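Local coordinates for putative GH105 family protein (Salmonella enterica subsp. enterica serovar Paratyphi A, PDB 3QWT), which is of unproven function but probably releases a terminal unsaturated uronic acid from oligosaccharides, as known GH105 hydrolases do, on an alpha/alpha toroid scaffold, at residues 80-85 with 376-381; 177-182 with 245-250; 282-287 with 349-354. One frame throughout, in Å; residues are numbered along the deposited sequence.

Interaction 1 (80-85 with 376-381)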
ATOM      1  N   TYR A  80       5.418 -11.854  36.046  1.00 26.73           N
ATOM      2  CA  TYR A  80       5.819 -12.944  35.166  1.00 31.02           C
ATOM      3  C   TYR A  80       6.370 -12.389  33.853  1.00 31.55           C
ATOM      4  O   TYR A  80       7.418 -12.814  33.364  1.00 32.83           O
ATOM      5  CB  TYR A  80       4.650 -13.902  34.870  1.00 29.24           C
ATOM      6  CG  TYR A  80       4.910 -14.757  33.647  1.00 26.65           C
ATOM      7  CD1 TYR A  80       5.893 -15.745  33.661  1.00 32.59           C
ATOM      8  CD2 TYR A  80       4.210 -14.558  32.479  1.00 27.95           C
ATOM      9  CE1 TYR A  80       6.155 -16.528  32.532  1.00 25.12           C
ATOM     10  CE2 TYR A  80       4.465 -15.327  31.352  1.00 33.84           C
ATOM     11  CZ  TYR A  80       5.441 -16.305  31.383  1.00 32.11           C
ATOM     12  OH  TYR A  80       5.689 -17.069  30.266  1.00 37.82           O
ATOM     13  N   GLN A  81       5.657 -11.435  33.281  1.00 28.86           N
ATOM     14  CA  GLN A  81       6.050 -10.876  31.996  1.00 30.30           C
ATOM     15  C   GLN A  81       7.467 -10.301  32.018  1.00 36.84           C
ATOM     16  O   GLN A  81       8.218 -10.464  31.065  1.00 40.67           O
ATOM     17  CB  GLN A  81       5.048  -9.813  31.561  1.00 32.43           C
ATOM     18  CG  GLN A  81       5.372  -9.157  30.216  1.00 40.58           C
ATOM     19  CD  GLN A  81       4.313  -8.147  29.814  1.00 42.74           C
ATOM     20  OE1 GLN A  81       4.078  -7.163  30.527  1.00 43.07           O
ATOM     21  NE2 GLN A  81       3.639  -8.404  28.689  1.00 36.90           N
ATOM     22  N   GLN A  82       7.823  -9.634  33.114  1.00 37.08           N
ATOM     23  CA  GLN A  82       9.135  -8.994  33.250  1.00 37.70           C
ATOM     24  C   GLN A  82      10.290  -9.962  33.526  1.00 38.66           C
ATOM     25  O   GLN A  82      11.376  -9.796  32.968  1.00 38.54           O
ATOM     26  CB  GLN A  82       9.095  -7.921  34.344  1.00 27.31           C
ATOM     27  CG  GLN A  82      10.398  -7.173  34.545  1.00 37.24           C
ATOM     28  CD  GLN A  82      10.415  -6.415  35.863  1.00 38.99           C
ATOM     29  OE1 GLN A  82      11.063  -6.831  36.812  1.00 38.74           O
ATOM     30  NE2 GLN A  82       9.671  -5.316  35.933  1.00 40.74           N
ATOM     31  N   THR A  83      10.050 -10.968  34.367  1.00 38.83           N
ATOM     32  CA  THR A  83      11.115 -11.859  34.826  1.00 36.10           C
ATOM     33  C   THR A  83      11.071 -13.306  34.328  1.00 43.64           C
ATOM     34  O   THR A  83      12.038 -14.045  34.515  1.00 46.12           O
ATOM     35  CB  THR A  83      11.065 -11.986  36.316  1.00 37.49           C
ATOM     36  OG1 THR A  83       9.914 -12.769  36.650  1.00 40.14           O
ATOM     37  CG2 THR A  83      10.974 -10.591  36.974  1.00 34.32           C
ATOM     38  N   GLY A  84       9.953 -13.724  33.741  1.00 43.12           N
ATOM     39  CA  GLY A  84       9.772 -15.103  33.302  1.00 41.10           C
ATOM     40  C   GLY A  84       9.636 -16.137  34.420  1.00 47.71           C
ATOM     41  O   GLY A  84       9.731 -17.344  34.170  1.00 43.60           O
ATOM     42  N   ASP A  85       9.420 -15.659  35.646  1.00 47.68           N
ATOM     43  CA  ASP A  85       9.253 -16.498  36.844  1.00 48.05           C
ATOM     44  C   ASP A  85       8.174 -17.577  36.697  1.00 47.06           C
ATOM     45  O   ASP A  85       6.981 -17.275  36.721  1.00 40.01           O
ATOM     46  CB  ASP A  85       8.923 -15.591  38.039  1.00 46.19           C
ATOM     47  CG  ASP A  85       8.928 -16.330  39.363  1.00 46.98           C
ATOM     48  OD1 ASP A  85       9.678 -15.910  40.267  1.00 52.74           O
ATOM     49  OD2 ASP A  85       8.175 -17.312  39.506  1.00 46.03           O
ATOM     50  N   TYR A 376       8.452  -0.629  39.702  1.00 40.60           N
ATOM     51  CA  TYR A 376       9.580  -0.031  40.412  1.00 38.89           C
ATOM     52  C   TYR A 376      10.876  -0.814  40.171  1.00 44.15           C
ATOM     53  O   TYR A 376      11.971  -0.233  40.150  1.00 36.13           O
ATOM     54  CB  TYR A 376       9.282   0.068  41.904  1.00 43.81           C
ATOM     55  CG  TYR A 376      10.255   0.950  42.670  1.00 47.30           C
ATOM     56  CD1 TYR A 376      11.175   0.395  43.561  1.00 43.95           C
ATOM     57  CD2 TYR A 376      10.246   2.333  42.509  1.00 43.61           C
ATOM     58  CE1 TYR A 376      12.052   1.181  44.260  1.00 46.63           C
ATOM     59  CE2 TYR A 376      11.133   3.139  43.217  1.00 47.61           C
ATOM     60  CZ  TYR A 376      12.033   2.551  44.090  1.00 53.52           C
ATOM     61  OH  TYR A 376      12.925   3.326  44.804  1.00 65.73           O
ATOM     62  N   LEU A 377      10.741  -2.127  39.976  1.00 40.59           N
ATOM     63  CA  LEU A 377      11.871  -2.984  39.630  1.00 39.59           C
ATOM     64  C   LEU A 377      12.555  -2.561  38.337  1.00 42.99           C
ATOM     65  O   LEU A 377      13.741  -2.824  38.149  1.00 44.63           O
ATOM     66  CB  LEU A 377      11.443  -4.451  39.520  1.00 40.48           C
ATOM     67  CG  LEU A 377      11.589  -5.270  40.814  1.00 50.93           C
ATOM     68  CD1 LEU A 377      11.093  -6.686  40.604  1.00 54.94           C
ATOM     69  CD2 LEU A 377      13.030  -5.285  41.323  1.00 38.20           C
ATOM     70  N   ARG A 378      11.821  -1.917  37.438  1.00 35.87           N
ATOM     71  CA  ARG A 378      12.433  -1.459  36.189  1.00 39.98           C
ATOM     72  C   ARG A 378      13.564  -0.477  36.465  1.00 41.77           C
ATOM     73  O   ARG A 378      14.519  -0.401  35.700  1.00 40.89           O
ATOM     74  CB  ARG A 378      11.406  -0.855  35.231  1.00 38.88           C
ATOM     75  CG  ARG A 378      10.478  -1.886  34.596  1.00 36.73           C
ATOM     76  CD  ARG A 378       9.582  -1.228  33.559  1.00 42.07           C
ATOM     77  NE  ARG A 378      10.308  -0.911  32.330  1.00 48.24           N
ATOM     78  CZ  ARG A 378      10.547  -1.794  31.361  1.00 48.19           C
ATOM     79  NH1 ARG A 378      11.211  -1.434  30.265  1.00 42.20           N
ATOM     80  NH2 ARG A 378      10.120  -3.045  31.492  1.00 43.80           N
ATOM     81  N   ASN A 379      13.460   0.256  37.568  1.00 44.83           N
ATOM     82  CA  ASN A 379      14.574   1.092  38.035  1.00 48.98           C
ATOM     83  C   ASN A 379      15.865   0.319  38.336  1.00 43.69           C
ATOM     84  O   ASN A 379      16.923   0.924  38.516  1.00 40.00           O
ATOM     85  CB  ASN A 379      14.174   1.912  39.263  1.00 51.36           C
ATOM     86  CG  ASN A 379      13.306   3.094  38.910  1.00 50.66           C
ATOM     87  OD1 ASN A 379      13.294   3.546  37.773  1.00 58.32           O
ATOM     88  ND2 ASN A 379      12.577   3.607  39.888  1.00 53.96           N
ATOM     89  N   TYR A 380      15.787  -1.008  38.388  1.00 42.76           N
ATOM     90  CA  TYR A 380      16.981  -1.804  38.667  1.00 44.51           C
ATOM     91  C   TYR A 380      17.579  -2.442  37.421  1.00 46.84           C
ATOM     92  O   TYR A 380      18.417  -3.336  37.515  1.00 51.37           O
ATOM     93  CB  TYR A 380      16.705  -2.849  39.748  1.00 47.48           C
ATOM     94  CG  TYR A 380      16.347  -2.213  41.056  1.00 51.97           C
ATOM     95  CD1 TYR A 380      15.134  -1.564  41.214  1.00 54.95           C
ATOM     96  CD2 TYR A 380      17.231  -2.230  42.130  1.00 55.75           C
ATOM     97  CE1 TYR A 380      14.803  -0.958  42.404  1.00 61.54           C
ATOM     98  CE2 TYR A 380      16.909  -1.623  43.323  1.00 56.46           C
ATOM     99  CZ  TYR A 380      15.692  -0.988  43.456  1.00 59.17           C
ATOM    100  OH  TYR A 380      15.344  -0.377  44.636  1.00 61.47           O
ATOM    101  N   PHE A 381      17.126  -1.996  36.253  1.00 41.68           N
ATOM    102  CA  PHE A 381      17.799  -2.336  35.011  1.00 40.15           C
ATOM    103  C   PHE A 381      18.666  -1.145  34.654  1.00 47.27           C
ATOM    104  O   PHE A 381      18.228   0.005  34.812  1.00 48.76           O
ATOM    105  CB  PHE A 381      16.788  -2.604  33.903  1.00 39.57           C
ATOM    106  CG  PHE A 381      15.934  -3.807  34.155  1.00 41.02           C
ATOM    107  CD1 PHE A 381      16.452  -5.081  33.999  1.00 36.43           C
ATOM    108  CD2 PHE A 381      14.621  -3.665  34.551  1.00 41.66           C
ATOM    109  CE1 PHE A 381      15.664  -6.193  34.226  1.00 41.84           C
ATOM    110  CE2 PHE A 381      13.835  -4.763  34.782  1.00 44.77           C
ATOM    111  CZ  PHE A 381      14.353  -6.034  34.621  1.00 44.83           C
ATOM    112  OXT PHE A 381      19.805  -1.306  34.214  1.00 49.81           O
TER

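Interaction 2 (177-182 with 245-250)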
ATOM      1  N   PRO A 177      -9.670  -5.078  29.297  1.00 31.91           N
ATOM      2  CA  PRO A 177      -9.665  -6.439  28.736  1.00 31.16           C
ATOM      3  C   PRO A 177     -10.192  -6.474  27.310  1.00 29.77           C
ATOM      4  O   PRO A 177      -9.654  -7.192  26.469  1.00 30.84           O
ATOM      5  CB  PRO A 177     -10.608  -7.209  29.667  1.00 30.31           C
ATOM      6  CG  PRO A 177     -10.491  -6.492  30.981  1.00 33.80           C
ATOM      7  CD  PRO A 177     -10.239  -5.040  30.661  1.00 32.42           C
ATOM      8  N   LEU A 178     -11.238  -5.704  27.039  1.00 31.21           N
ATOM      9  CA  LEU A 178     -11.817  -5.677  25.696  1.00 30.61           C
ATOM     10  C   LEU A 178     -10.832  -5.132  24.658  1.00 28.52           C
ATOM     11  O   LEU A 178     -10.652  -5.711  23.597  1.00 24.14           O
ATOM     12  CB  LEU A 178     -13.105  -4.862  25.673  1.00 22.40           C
ATOM     13  CG  LEU A 178     -13.682  -4.675  24.277  1.00 23.30           C
ATOM     14  CD1 LEU A 178     -14.098  -6.026  23.641  1.00 17.47           C
ATOM     15  CD2 LEU A 178     -14.853  -3.724  24.359  1.00 26.80           C
ATOM     16  N   ALA A 179     -10.199  -4.015  24.982  1.00 28.35           N
ATOM     17  CA  ALA A 179      -9.101  -3.473  24.191  1.00 23.78           C
ATOM     18  C   ALA A 179      -8.011  -4.519  23.923  1.00 18.84           C
ATOM     19  O   ALA A 179      -7.560  -4.689  22.792  1.00 26.14           O
ATOM     20  CB  ALA A 179      -8.494  -2.283  24.914  1.00 21.68           C
ATOM     21  N   LYS A 180      -7.571  -5.217  24.957  1.00 20.03           N
ATOM     22  CA  LYS A 180      -6.443  -6.118  24.761  1.00 23.17           C
ATOM     23  C   LYS A 180      -6.853  -7.226  23.790  1.00 28.79           C
ATOM     24  O   LYS A 180      -6.130  -7.536  22.831  1.00 27.54           O
ATOM     25  CB  LYS A 180      -5.930  -6.677  26.087  1.00 26.95           C
ATOM     26  CG  LYS A 180      -4.953  -7.847  25.942  1.00 28.84           C
ATOM     27  CD  LYS A 180      -3.713  -7.478  25.145  1.00 24.51           C
ATOM     28  CE  LYS A 180      -2.652  -8.591  25.220  1.00 34.82           C
ATOM     29  NZ  LYS A 180      -1.407  -8.346  24.400  1.00 29.97           N
ATOM     30  N   ILE A 181      -8.040  -7.775  24.010  1.00 21.15           N
ATOM     31  CA  ILE A 181      -8.533  -8.856  23.166  1.00 23.62           C
ATOM     32  C   ILE A 181      -8.696  -8.387  21.723  1.00 27.90           C
ATOM     33  O   ILE A 181      -8.401  -9.130  20.790  1.00 29.31           O
ATOM     34  CB  ILE A 181      -9.869  -9.422  23.702  1.00 23.13           C
ATOM     35  CG1 ILE A 181      -9.645 -10.021  25.088  1.00 25.81           C
ATOM     36  CG2 ILE A 181     -10.411 -10.491  22.766  1.00 18.69           C
ATOM     37  CD1 ILE A 181     -10.864 -10.684  25.664  1.00 36.04           C
ATOM     38  N   GLY A 182      -9.156  -7.148  21.555  1.00 27.87           N
ATOM     39  CA  GLY A 182      -9.361  -6.570  20.240  1.00 27.95           C
ATOM     40  C   GLY A 182      -8.055  -6.521  19.464  1.00 33.64           C
ATOM     41  O   GLY A 182      -7.979  -6.936  18.306  1.00 30.13           O
ATOM     42  N   LEU A 245      -2.868   3.298  26.709  1.00 29.18           N
ATOM     43  CA  LEU A 245      -2.049   4.040  25.763  1.00 28.64           C
ATOM     44  C   LEU A 245      -0.986   3.157  25.137  1.00 33.46           C
ATOM     45  O   LEU A 245      -0.667   3.263  23.943  1.00 30.91           O
ATOM     46  CB  LEU A 245      -1.371   5.207  26.449  1.00 34.41           C
ATOM     47  CG  LEU A 245      -2.256   6.416  26.727  1.00 38.61           C
ATOM     48  CD1 LEU A 245      -1.428   7.483  27.422  1.00 33.90           C
ATOM     49  CD2 LEU A 245      -2.857   6.934  25.436  1.00 41.56           C
ATOM     50  N   GLU A 246      -0.421   2.287  25.954  1.00 31.43           N
ATOM     51  CA  GLU A 246       0.641   1.425  25.486  1.00 31.57           C
ATOM     52  C   GLU A 246       0.067   0.416  24.495  1.00 30.03           C
ATOM     53  O   GLU A 246       0.681   0.144  23.461  1.00 25.33           O
ATOM     54  CB  GLU A 246       1.301   0.727  26.675  1.00 36.05           C
ATOM     55  CG  GLU A 246       2.354  -0.295  26.306  1.00 38.42           C
ATOM     56  CD  GLU A 246       3.000  -0.898  27.549  1.00 40.42           C
ATOM     57  OE1 GLU A 246       4.150  -0.538  27.844  1.00 42.15           O
ATOM     58  OE2 GLU A 246       2.343  -1.708  28.238  1.00 38.64           O
ATOM     59  N   LEU A 247      -1.105  -0.132  24.825  1.00 24.74           N
ATOM     60  CA  LEU A 247      -1.877  -0.921  23.888  1.00 24.55           C
ATOM     61  C   LEU A 247      -2.113  -0.188  22.566  1.00 30.51           C
ATOM     62  O   LEU A 247      -1.907  -0.761  21.499  1.00 25.40           O
ATOM     63  CB  LEU A 247      -3.219  -1.347  24.480  1.00 31.21           C
ATOM     64  CG  LEU A 247      -3.271  -2.787  24.993  1.00 40.47           C
ATOM     65  CD1 LEU A 247      -4.604  -3.068  25.660  1.00 45.22           C
ATOM     66  CD2 LEU A 247      -3.003  -3.774  23.862  1.00 28.90           C
ATOM     67  N   LEU A 248      -2.544   1.068  22.634  1.00 29.79           N
ATOM     68  CA  LEU A 248      -2.966   1.768  21.423  1.00 27.69           C
ATOM     69  C   LEU A 248      -1.787   2.083  20.515  1.00 24.42           C
ATOM     70  O   LEU A 248      -1.925   2.100  19.292  1.00 35.12           O
ATOM     71  CB  LEU A 248      -3.736   3.051  21.749  1.00 26.04           C
ATOM     72  CG  LEU A 248      -5.179   2.896  22.231  1.00 26.78           C
ATOM     73  CD1 LEU A 248      -5.783   4.243  22.654  1.00 27.18           C
ATOM     74  CD2 LEU A 248      -6.025   2.241  21.191  1.00 28.88           C
ATOM     75  N   ASP A 249      -0.636   2.340  21.120  1.00 33.07           N
ATOM     76  CA  ASP A 249       0.584   2.616  20.370  1.00 36.18           C
ATOM     77  C   ASP A 249       0.381   3.707  19.303  1.00 33.20           C
ATOM     78  O   ASP A 249       0.879   3.577  18.196  1.00 33.54           O
ATOM     79  CB  ASP A 249       1.113   1.312  19.731  1.00 28.83           C
ATOM     80  CG  ASP A 249       2.539   1.444  19.219  1.00 40.15           C
ATOM     81  OD1 ASP A 249       3.245   2.393  19.641  1.00 41.98           O
ATOM     82  OD2 ASP A 249       2.953   0.605  18.394  1.00 41.57           O
ATOM     83  N   LEU A 250      -0.353   4.769  19.641  1.00 34.24           N
ATOM     84  CA  LEU A 250      -0.636   5.864  18.699  1.00 30.89           C
ATOM     85  C   LEU A 250       0.522   6.857  18.581  1.00 29.22           C
ATOM     86  O   LEU A 250       1.266   7.045  19.539  1.00 33.98           O
ATOM     87  CB  LEU A 250      -1.903   6.604  19.122  1.00 25.58           C
ATOM     88  CG  LEU A 250      -3.144   5.724  19.185  1.00 31.39           C
ATOM     89  CD1 LEU A 250      -4.356   6.520  19.642  1.00 33.70           C
ATOM     90  CD2 LEU A 250      -3.383   5.119  17.821  1.00 29.58           C
TER

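Interaction 3 (282-287 with 349-354)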
ATOM      1  N   HIS A 282      -5.326   9.543  50.978  1.00 40.83           N
ATOM      2  CA  HIS A 282      -6.569   9.372  51.731  1.00 46.25           C
ATOM      3  C   HIS A 282      -7.688   8.710  50.903  1.00 48.72           C
ATOM      4  O   HIS A 282      -7.832   8.971  49.701  1.00 46.31           O
ATOM      5  CB  HIS A 282      -7.036  10.714  52.292  1.00 51.35           C
ATOM      6  CG  HIS A 282      -6.041  11.368  53.198  1.00 60.08           C
ATOM      7  ND1 HIS A 282      -5.941  11.063  54.542  1.00 64.80           N
ATOM      8  CD2 HIS A 282      -5.106  12.320  52.962  1.00 60.28           C
ATOM      9  CE1 HIS A 282      -4.991  11.796  55.090  1.00 59.32           C
ATOM     10  NE2 HIS A 282      -4.471  12.573  54.154  1.00 59.44           N
ATOM     11  N   THR A 283      -8.473   7.853  51.555  1.00 49.60           N
ATOM     12  CA  THR A 283      -9.485   7.050  50.871  1.00 48.98           C
ATOM     13  C   THR A 283     -10.554   7.939  50.243  1.00 55.89           C
ATOM     14  O   THR A 283     -11.134   7.601  49.204  1.00 59.49           O
ATOM     15  CB  THR A 283     -10.106   5.984  51.798  1.00 51.25           C
ATOM     16  OG1 THR A 283     -10.770   4.996  51.008  1.00 50.65           O
ATOM     17  CG2 THR A 283     -11.097   6.609  52.774  1.00 48.03           C
ATOM     18  N   LEU A 284     -10.817   9.078  50.875  1.00 52.02           N
ATOM     19  CA  LEU A 284     -11.423  10.193  50.163  1.00 45.28           C
ATOM     20  C   LEU A 284     -10.295  11.172  49.952  1.00 40.10           C
ATOM     21  O   LEU A 284      -9.806  11.776  50.914  1.00 43.95           O
ATOM     22  CB  LEU A 284     -12.545  10.838  50.953  1.00 45.54           C
ATOM     23  CG  LEU A 284     -13.998  10.478  50.650  1.00 45.89           C
ATOM     24  CD1 LEU A 284     -14.125   9.478  49.521  1.00 48.63           C
ATOM     25  CD2 LEU A 284     -14.695   9.988  51.912  1.00 49.91           C
ATOM     26  N   LEU A 285      -9.878  11.312  48.695  1.00 34.29           N
ATOM     27  CA  LEU A 285      -8.627  11.973  48.352  1.00 41.53           C
ATOM     28  C   LEU A 285      -8.550  13.407  48.833  1.00 43.61           C
ATOM     29  O   LEU A 285      -7.465  13.896  49.120  1.00 42.37           O
ATOM     30  CB  LEU A 285      -8.384  11.947  46.843  1.00 38.78           C
ATOM     31  CG  LEU A 285      -8.138  10.585  46.179  1.00 43.83           C
ATOM     32  CD1 LEU A 285      -8.152  10.722  44.625  1.00 35.29           C
ATOM     33  CD2 LEU A 285      -6.831   9.953  46.671  1.00 38.98           C
ATOM     34  N   ASP A 286      -9.693  14.087  48.875  1.00 48.72           N
ATOM     35  CA  ASP A 286      -9.750  15.492  49.283  1.00 49.62           C
ATOM     36  C   ASP A 286     -10.232  15.647  50.739  1.00 52.66           C
ATOM     37  O   ASP A 286     -10.648  16.729  51.159  1.00 59.08           O
ATOM     38  CB  ASP A 286     -10.626  16.299  48.313  1.00 51.60           C
ATOM     39  CG  ASP A 286     -12.061  15.784  48.238  1.00 52.91           C
ATOM     40  OD1 ASP A 286     -12.310  14.599  48.560  1.00 43.86           O
ATOM     41  OD2 ASP A 286     -12.944  16.572  47.847  1.00 53.55           O
ATOM     42  N   ASP A 287     -10.165  14.556  51.499  1.00 45.54           N
ATOM     43  CA  ASP A 287     -10.542  14.556  52.913  1.00 51.04           C
ATOM     44  C   ASP A 287      -9.373  14.044  53.769  1.00 49.69           C
ATOM     45  O   ASP A 287      -9.254  12.849  54.024  1.00 52.79           O
ATOM     46  CB  ASP A 287     -11.798  13.698  53.136  1.00 58.04           C
ATOM     47  CG  ASP A 287     -12.307  13.758  54.573  1.00 69.89           C
ATOM     48  OD1 ASP A 287     -11.556  14.241  55.448  1.00 75.84           O
ATOM     49  OD2 ASP A 287     -13.452  13.315  54.830  1.00 68.16           O
ATOM     50  N   HIS A 349     -24.003   6.878  48.442  1.00 50.64           N
ATOM     51  CA  HIS A 349     -24.967   7.953  48.247  1.00 51.28           C
ATOM     52  C   HIS A 349     -24.655   9.128  49.168  1.00 48.07           C
ATOM     53  O   HIS A 349     -25.244  10.193  49.048  1.00 48.98           O
ATOM     54  CB  HIS A 349     -26.398   7.445  48.413  1.00 52.91           C
ATOM     55  CG  HIS A 349     -26.812   6.481  47.343  1.00 61.39           C
ATOM     56  ND1 HIS A 349     -27.605   6.849  46.275  1.00 68.10           N
ATOM     57  CD2 HIS A 349     -26.520   5.171  47.157  1.00 65.33           C
ATOM     58  CE1 HIS A 349     -27.793   5.803  45.488  1.00 69.76           C
ATOM     59  NE2 HIS A 349     -27.144   4.772  46.000  1.00 66.55           N
ATOM     60  N   ASP A 350     -23.701   8.923  50.068  1.00 46.05           N
ATOM     61  CA  ASP A 350     -23.111  10.012  50.846  1.00 49.97           C
ATOM     62  C   ASP A 350     -21.632   9.722  51.091  1.00 49.64           C
ATOM     63  O   ASP A 350     -21.177   8.589  50.914  1.00 51.19           O
ATOM     64  CB  ASP A 350     -23.860  10.248  52.180  1.00 47.82           C
ATOM     65  CG  ASP A 350     -23.945   8.997  53.045  1.00 55.30           C
ATOM     66  OD1 ASP A 350     -23.054   8.122  52.937  1.00 54.31           O
ATOM     67  OD2 ASP A 350     -24.912   8.888  53.833  1.00 54.76           O
ATOM     68  N   LEU A 351     -20.894  10.749  51.499  1.00 50.78           N
ATOM     69  CA  LEU A 351     -19.464  10.643  51.772  1.00 50.69           C
ATOM     70  C   LEU A 351     -19.138   9.678  52.914  1.00 51.04           C
ATOM     71  O   LEU A 351     -18.248   8.841  52.801  1.00 58.29           O
ATOM     72  CB  LEU A 351     -18.881  12.029  52.070  1.00 51.41           C
ATOM     73  CG  LEU A 351     -18.287  12.766  50.876  1.00 57.24           C
ATOM     74  CD1 LEU A 351     -18.009  14.231  51.195  1.00 46.30           C
ATOM     75  CD2 LEU A 351     -17.023  12.056  50.458  1.00 66.85           C
ATOM     76  N   ASP A 352     -19.863   9.797  54.015  1.00 51.97           N
ATOM     77  CA  ASP A 352     -19.640   8.907  55.143  1.00 58.60           C
ATOM     78  C   ASP A 352     -19.526   7.450  54.688  1.00 60.12           C
ATOM     79  O   ASP A 352     -18.713   6.689  55.221  1.00 59.10           O
ATOM     80  CB  ASP A 352     -20.756   9.067  56.176  1.00 64.64           C
ATOM     81  CG  ASP A 352     -20.496  10.208  57.148  1.00 65.71           C
ATOM     82  OD1 ASP A 352     -19.359  10.715  57.185  1.00 65.72           O
ATOM     83  OD2 ASP A 352     -21.427  10.582  57.887  1.00 68.22           O
ATOM     84  N   PHE A 353     -20.333   7.076  53.694  1.00 55.45           N
ATOM     85  CA  PHE A 353     -20.344   5.707  53.183  1.00 55.26           C
ATOM     86  C   PHE A 353     -18.934   5.241  52.846  1.00 55.35           C
ATOM     87  O   PHE A 353     -18.564   4.109  53.128  1.00 47.76           O
ATOM     88  CB  PHE A 353     -21.249   5.597  51.952  1.00 51.86           C
ATOM     89  CG  PHE A 353     -21.058   4.335  51.167  1.00 54.64           C
ATOM     90  CD1 PHE A 353     -21.887   3.241  51.365  1.00 57.37           C
ATOM     91  CD2 PHE A 353     -20.053   4.238  50.225  1.00 54.08           C
ATOM     92  CE1 PHE A 353     -21.714   2.072  50.630  1.00 55.88           C
ATOM     93  CE2 PHE A 353     -19.876   3.071  49.487  1.00 60.12           C
ATOM     94  CZ  PHE A 353     -20.704   1.991  49.688  1.00 57.36           C
ATOM     95  N   TYR A 354     -18.156   6.128  52.238  1.00 58.99           N
ATOM     96  CA  TYR A 354     -16.794   5.806  51.839  1.00 53.02           C
ATOM     97  C   TYR A 354     -15.867   5.793  53.034  1.00 52.74           C
ATOM     98  O   TYR A 354     -14.897   5.036  53.065  1.00 58.12           O
ATOM     99  CB  TYR A 354     -16.299   6.806  50.792  1.00 52.20           C
ATOM    100  CG  TYR A 354     -17.007   6.629  49.478  1.00 45.39           C
ATOM    101  CD1 TYR A 354     -16.557   5.700  48.547  1.00 47.95           C
ATOM    102  CD2 TYR A 354     -18.150   7.352  49.185  1.00 35.84           C
ATOM    103  CE1 TYR A 354     -17.216   5.518  47.352  1.00 50.54           C
ATOM    104  CE2 TYR A 354     -18.822   7.175  48.000  1.00 41.05           C
ATOM    105  CZ  TYR A 354     -18.347   6.259  47.081  1.00 47.49           C
ATOM    106  OH  TYR A 354     -19.008   6.079  45.895  1.00 44.53           O
TER

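Interaction 1 (80-85 with 376-381)
With CG anti to the backbone N (chi1 -179°) and the chain extended beyond it, Gln82 reaches from the last turn of helix 67-83 to Leu377, Arg378 and Phe381 at the C-terminal end of the chain. Phe381 answers from the opposite direction, its chi1 of -65° setting the ring beside its own backbone N. The amide meets the ring at the rim: Gln82 CD lies near the ring plane, 3.9 Å from Phe381 CE2, and the two planes stand nearly perpendicular, at 86°. Still beside the ring, Gln82 OE1 also comes within 3.6 Å of Leu377 CB, while Gln82 NE2 lies 3.8 Å from Arg378 CG, touching the aliphatic part of that side chain. The amide nitrogen has a polar partner of its own in Thr374 O, a hydrogen bond that ties the end of the side chain to the backbone of helix 363-377. No hydrogen bond runs between the two segments, which meet by van der Waals contact. Glu135 of a second subunit forms a salt bridge with Arg378, and Trp133 of that subunit meets Phe381 edge-to-face. In the toroid, the contact pairs the C-terminal ends of helices 67-83 and 363-377, with helix 23-37 touching Leu377.

Interaction 2 (177-182 with 245-250)
Leu247 pushes its branched end against helix 170-184, where CD1 lies over the backbone of Lys180 and beside the methyl of Ala179. The approach is close enough to reach main-chain atoms: Leu247 CD1 is 3.7 Å from Lys180 CA and equally near Lys180 N. The same methyl stands 4.0 Å from Ala179 CB, so it is received by the small alanine on one hand and the root of the lysine on the other. Lys180 leaves its helix with CG anti to the backbone N (chi1 168°) and then bends at chi2 (59°), which carries its methylenes across the leucine at about a right angle; Leu247 CD2 thereby meets Lys180 CD at 4.0 Å. Here a large aliphatic residue of helix 231-248 meets a small one and the main chain of helix 170-184 in the toroid, with the alpha carbons of Lys180 and Leu247 7.0 Å apart. Ala179 also touches Ala194 of helix 188-205. The lysine nitrogen is engaged apart from the leucine, in a salt bridge to Glu123 and a cation-pi contact with Tyr120 of helix 114-125. Across the pair itself the side chains meet through carbon and no hydrogen bond crosses: Lys180 contributes carbon here and charge there, so the fit probably rests on shape.

Interaction 3 (282-287 with 349-354)
Leu351 and Tyr354, one turn apart at the start of helix 351-355, close on Leu284, the first residue of a type I beta turn that ends at Asp287. This is a loop-to-helix contact on the toroid, between the connection that follows helix 255-272 and a short capped helix. Asp350 comes first, as N-cap: its OD1 accepts from Phe353 N at 3.0 Å, the donor meeting the anti side of the carboxylate 30° out of its plane, and this holds the opening turn in place. Next, Leu351 sends CD2 against the branch point of Leu284; the modelled spacing there is unusually short and doubtful, since Leu284 has an unusual, nearly eclipsed conformation. Asp352 turns aside to a salt bridge with Arg355, which also pairs with Asp287 of the turn, so one arginine links the two acidic groups and probably eases the repulsion between them. Tyr354, with CG anti to its carbonyl carbon (chi1 -70°), presents CB to the branched end of Leu284 and leads its ring away, to a hydroxyl bonded with His215 and Gly348 N. The preceding residue helps to sandwich that ring in place: Phe353 CD2 lies over the centre of one face of the Tyr354 ring, 3.7 Å above its plane.

The three contacts illustrate how a helical toroid is tied together at separate places along one chain. Interaction 1 joins distant parts of the sequence and encloses the other two, which follow in series. Interactions 1 and 2 are neighbours, with centres 21 Å apart and nearest atoms about 6 Å apart, yet they do not touch. Interaction 3 lies across the chain's centre from both, its centre 35 Å from that of interaction 1 and 32 Å from that of interaction 2. A direct chain link remains, since helix 351-355 is followed by helix 363-377. Glycerol, probably from the crystallisation liquor, is bound near Arg378 and near Glu246, which does not by itself mark an active site.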